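Local coordinates for protein COG3291: FOG: PKD repeat (Clostridium thermocellum, PDB 1WMX) that probably binds cellulose chains through this family 30 carbohydrate-binding module, one domain of a large multidomain protein to which cellulase activity is assigned, at residues F89-K94 against E98-G103. Residues are numbered along the deposited sequence; the frame is centred on the assembly and turned at random.
Sequences FDIKGK and EDFVIG
Gly93 and Glu98 face each other with their CA atoms 6.3 Å apart, and from there the two backbones run in roughly opposite senses, 150° between their directions, and diverge until Phe89 and Ile102 stand 12.1 Å apart, CA to CA. Side chains, not strand pairing, bridge the widening gap: strand 86-93 bonds through its backbone to 134-139 and 168-178 in one sheet, whereas 101-106 belongs to the other. At the wide end the CD1 methyl of Ile102 meets the Phe89 ring obliquely, 3.9 Å from CE2. With CG1 anti to the backbone N (chi1 -179°) and CD1 extended beyond it, Ile102 carries this methyl toward the ring. Phe172 meets the Phe89 ring as well, its plane inclined about 60°. One step nearer the connection, the outstretched Ile91 brings its CD1 to the edge of the Phe100 ring, near its plane, 4.2 Å from CZ. At the narrow end the Glu98 chain, bent at chi2 (83°), lays its carboxylate against the Gly93 backbone, with OE2 3.3 Å from CA. OE1 lies 3.0 Å from Lys94 N, badly aligned for a hydrogen bond, and accepts its bonds from the backbone N-H groups of Glu95 and Gly96. Phe168 and Val170 of strand 168-178 pack against the buried Glu98 side chain. Facing sheets closed over apolar side chains are characteristic of a beta-sandwich, here in the carbohydrate-binding domain. Chemically, the contact joins the sheets by apolar packing where the backbones are far apart, while beside the short loop 95-97 one oxygen of a buried carboxylate, OE1, is held by two amides of that connection, N-H donors that would probably help to stabilise a negative charge there.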
ATOM      1  N   PHE B  89      21.532  -7.276   3.965  1.00 32.99           N
ATOM      2  CA  PHE B  89      21.982  -7.059   2.592  1.00 33.42           C
ATOM      3  C   PHE B  89      23.157  -6.078   2.587  1.00 34.14           C
ATOM      4  O   PHE B  89      23.395  -5.356   3.556  1.00 34.98           O
ATOM      5  CB  PHE B  89      20.818  -6.477   1.758  1.00 32.54           C
ATOM      6  CG  PHE B  89      20.285  -5.144   2.292  1.00 31.69           C
ATOM      7  CD1 PHE B  89      20.899  -3.943   1.928  1.00 32.86           C
ATOM      8  CD2 PHE B  89      19.181  -5.115   3.148  1.00 32.92           C
ATOM      9  CE1 PHE B  89      20.413  -2.723   2.420  1.00 31.53           C
ATOM     10  CE2 PHE B  89      18.697  -3.896   3.640  1.00 30.45           C
ATOM     11  CZ  PHE B  89      19.314  -2.702   3.276  1.00 30.32           C
ATOM     12  N   ASP B  90      23.894  -6.073   1.501  1.00 35.25           N
ATOM     13  CA  ASP B  90      25.004  -5.135   1.335  1.00 35.48           C
ATOM     14  C   ASP B  90      24.540  -4.149   0.300  1.00 35.57           C
ATOM     15  O   ASP B  90      23.788  -4.511  -0.604  1.00 37.07           O
ATOM     16  CB  ASP B  90      26.262  -5.848   0.869  1.00 35.70           C
ATOM     17  CG  ASP B  90      26.702  -6.912   1.829  1.00 36.01           C
ATOM     18  OD1 ASP B  90      26.602  -8.131   1.486  1.00 33.77           O
ATOM     19  OD2 ASP B  90      27.162  -6.569   2.966  1.00 38.29           O
ATOM     20  N   ILE B  91      24.976  -2.921   0.433  1.00 36.53           N
ATOM     21  CA  ILE B  91      24.570  -1.870  -0.503  1.00 36.56           C
ATOM     22  C   ILE B  91      25.671  -0.817  -0.642  1.00 38.35           C
ATOM     23  O   ILE B  91      26.557  -0.705   0.206  1.00 38.52           O
ATOM     24  CB  ILE B  91      23.299  -1.190   0.020  1.00 35.51           C
ATOM     25  CG1 ILE B  91      22.749  -0.162  -0.985  1.00 34.91           C
ATOM     26  CG2 ILE B  91      23.563  -0.467   1.349  1.00 35.73           C
ATOM     27  CD1 ILE B  91      21.466   0.539  -0.519  1.00 32.89           C
ATOM     28  N   LYS B  92      25.581  -0.073  -1.727  1.00 39.58           N
ATOM     29  CA  LYS B  92      26.513   1.023  -2.041  1.00 40.58           C
ATOM     30  C   LYS B  92      25.835   1.896  -3.085  1.00 40.55           C
ATOM     31  O   LYS B  92      25.211   1.394  -4.021  1.00 39.65           O
ATOM     32  CB  LYS B  92      27.851   0.468  -2.551  1.00 41.42           C
ATOM     33  CG  LYS B  92      27.902   0.205  -4.045  1.00 43.45           C
ATOM     34  CD  LYS B  92      29.325  -0.075  -4.515  1.00 44.56           C
ATOM     35  CE  LYS B  92      29.422  -0.237  -6.022  1.00 45.52           C
ATOM     36  NZ  LYS B  92      30.805  -0.447  -6.485  1.00 47.29           N
ATOM     37  N   GLY B  93      25.955   3.198  -2.911  1.00 40.88           N
ATOM     38  CA  GLY B  93      25.310   4.156  -3.824  1.00 42.51           C
ATOM     39  C   GLY B  93      26.263   4.668  -4.896  1.00 43.71           C
ATOM     40  O   GLY B  93      27.481   4.522  -4.799  1.00 42.77           O
ATOM     41  N   LYS B  94      25.646   5.285  -5.986  1.00 46.42           N
ATOM     42  CA  LYS B  94      26.455   5.873  -7.064  1.00 47.92           C
ATOM     43  C   LYS B  94      27.276   7.039  -6.492  1.00 47.48           C
ATOM     44  O   LYS B  94      28.454   7.220  -6.842  1.00 48.30           O
ATOM     45  CB  LYS B  94      25.548   6.357  -8.174  1.00 49.89           C
ATOM     46  CG  LYS B  94      26.301   6.626  -9.467  1.00 53.04           C
ATOM     47  CD  LYS B  94      25.424   7.266 -10.530  1.00 56.73           C
ATOM     48  CE  LYS B  94      24.414   6.290 -11.127  1.00 58.84           C
ATOM     49  NZ  LYS B  94      23.574   6.903 -12.162  1.00 59.45           N
ATOM     50  N   GLU B  98      21.950   8.190  -0.813  1.00 41.75           N
ATOM     51  CA  GLU B  98      20.701   7.761  -1.462  1.00 41.75           C
ATOM     52  C   GLU B  98      19.757   7.281  -0.365  1.00 41.31           C
ATOM     53  O   GLU B  98      20.193   6.690   0.628  1.00 40.91           O
ATOM     54  CB  GLU B  98      20.946   6.595  -2.438  1.00 40.43           C
ATOM     55  CG  GLU B  98      21.771   6.956  -3.666  1.00 37.92           C
ATOM     56  CD  GLU B  98      23.262   6.920  -3.406  1.00 39.37           C
ATOM     57  OE1 GLU B  98      24.062   7.206  -4.350  1.00 38.52           O
ATOM     58  OE2 GLU B  98      23.696   6.604  -2.247  1.00 37.50           O
ATOM     59  N   ASP B  99      18.476   7.532  -0.539  1.00 41.42           N
ATOM     60  CA  ASP B  99      17.483   7.106   0.454  1.00 41.29           C
ATOM     61  C   ASP B  99      16.159   6.768  -0.236  1.00 39.74           C
ATOM     62  O   ASP B  99      15.810   7.345  -1.267  1.00 39.37           O
ATOM     63  CB  ASP B  99      17.267   8.218   1.478  1.00 44.10           C
ATOM     64  CG  ASP B  99      16.458   7.754   2.671  1.00 46.76           C
ATOM     65  OD1 ASP B  99      16.731   6.633   3.213  1.00 48.70           O
ATOM     66  OD2 ASP B  99      15.517   8.488   3.112  1.00 50.13           O
ATOM     67  N   PHE B 100      15.445   5.821   0.355  1.00 38.26           N
ATOM     68  CA  PHE B 100      14.151   5.371  -0.183  1.00 36.14           C
ATOM     69  C   PHE B 100      13.436   4.499   0.852  1.00 35.96           C
ATOM     70  O   PHE B 100      14.001   4.134   1.884  1.00 37.07           O
ATOM     71  CB  PHE B 100      14.379   4.575  -1.478  1.00 35.15           C
ATOM     72  CG  PHE B 100      15.436   3.489  -1.340  1.00 33.71           C
ATOM     73  CD1 PHE B 100      15.109   2.273  -0.743  1.00 33.39           C
ATOM     74  CD2 PHE B 100      16.734   3.704  -1.808  1.00 32.63           C
ATOM     75  CE1 PHE B 100      16.078   1.273  -0.602  1.00 32.70           C
ATOM     76  CE2 PHE B 100      17.709   2.707  -1.668  1.00 32.59           C
ATOM     77  CZ  PHE B 100      17.379   1.490  -1.063  1.00 32.80           C
ATOM     78  N   VAL B 101      12.188   4.174   0.566  1.00 34.92           N
ATOM     79  CA  VAL B 101      11.385   3.352   1.479  1.00 34.41           C
ATOM     80  C   VAL B 101      11.688   1.870   1.285  1.00 33.91           C
ATOM     81  O   VAL B 101      11.871   1.394   0.167  1.00 34.95           O
ATOM     82  CB  VAL B 101       9.906   3.575   1.236  1.00 34.18           C
ATOM     83  CG1 VAL B 101       9.057   2.768   2.222  1.00 35.44           C
ATOM     84  CG2 VAL B 101       9.539   5.048   1.378  1.00 34.65           C
ATOM     85  N   ILE B 102      11.736   1.154   2.391  1.00 33.15           N
ATOM     86  CA  ILE B 102      12.007  -0.288   2.371  1.00 33.72           C
ATOM     87  C   ILE B 102      11.133  -0.966   3.423  1.00 33.10           C
ATOM     88  O   ILE B 102      10.971  -0.455   4.535  1.00 32.81           O
ATOM     89  CB  ILE B 102      13.493  -0.550   2.671  1.00 32.78           C
ATOM     90  CG1 ILE B 102      13.811  -2.055   2.637  1.00 34.12           C
ATOM     91  CG2 ILE B 102      13.900  -0.010   4.045  1.00 34.33           C
ATOM     92  CD1 ILE B 102      15.307  -2.375   2.620  1.00 31.61           C
ATOM     93  N   GLY B 103      10.568  -2.111   3.064  1.00 32.25           N
ATOM     94  CA  GLY B 103       9.699  -2.851   3.997  1.00 30.73           C
ATOM     95  C   GLY B 103       9.214  -4.173   3.401  1.00 30.83           C
ATOM     96  O   GLY B 103       9.833  -4.726   2.491  1.00 29.99           O
TER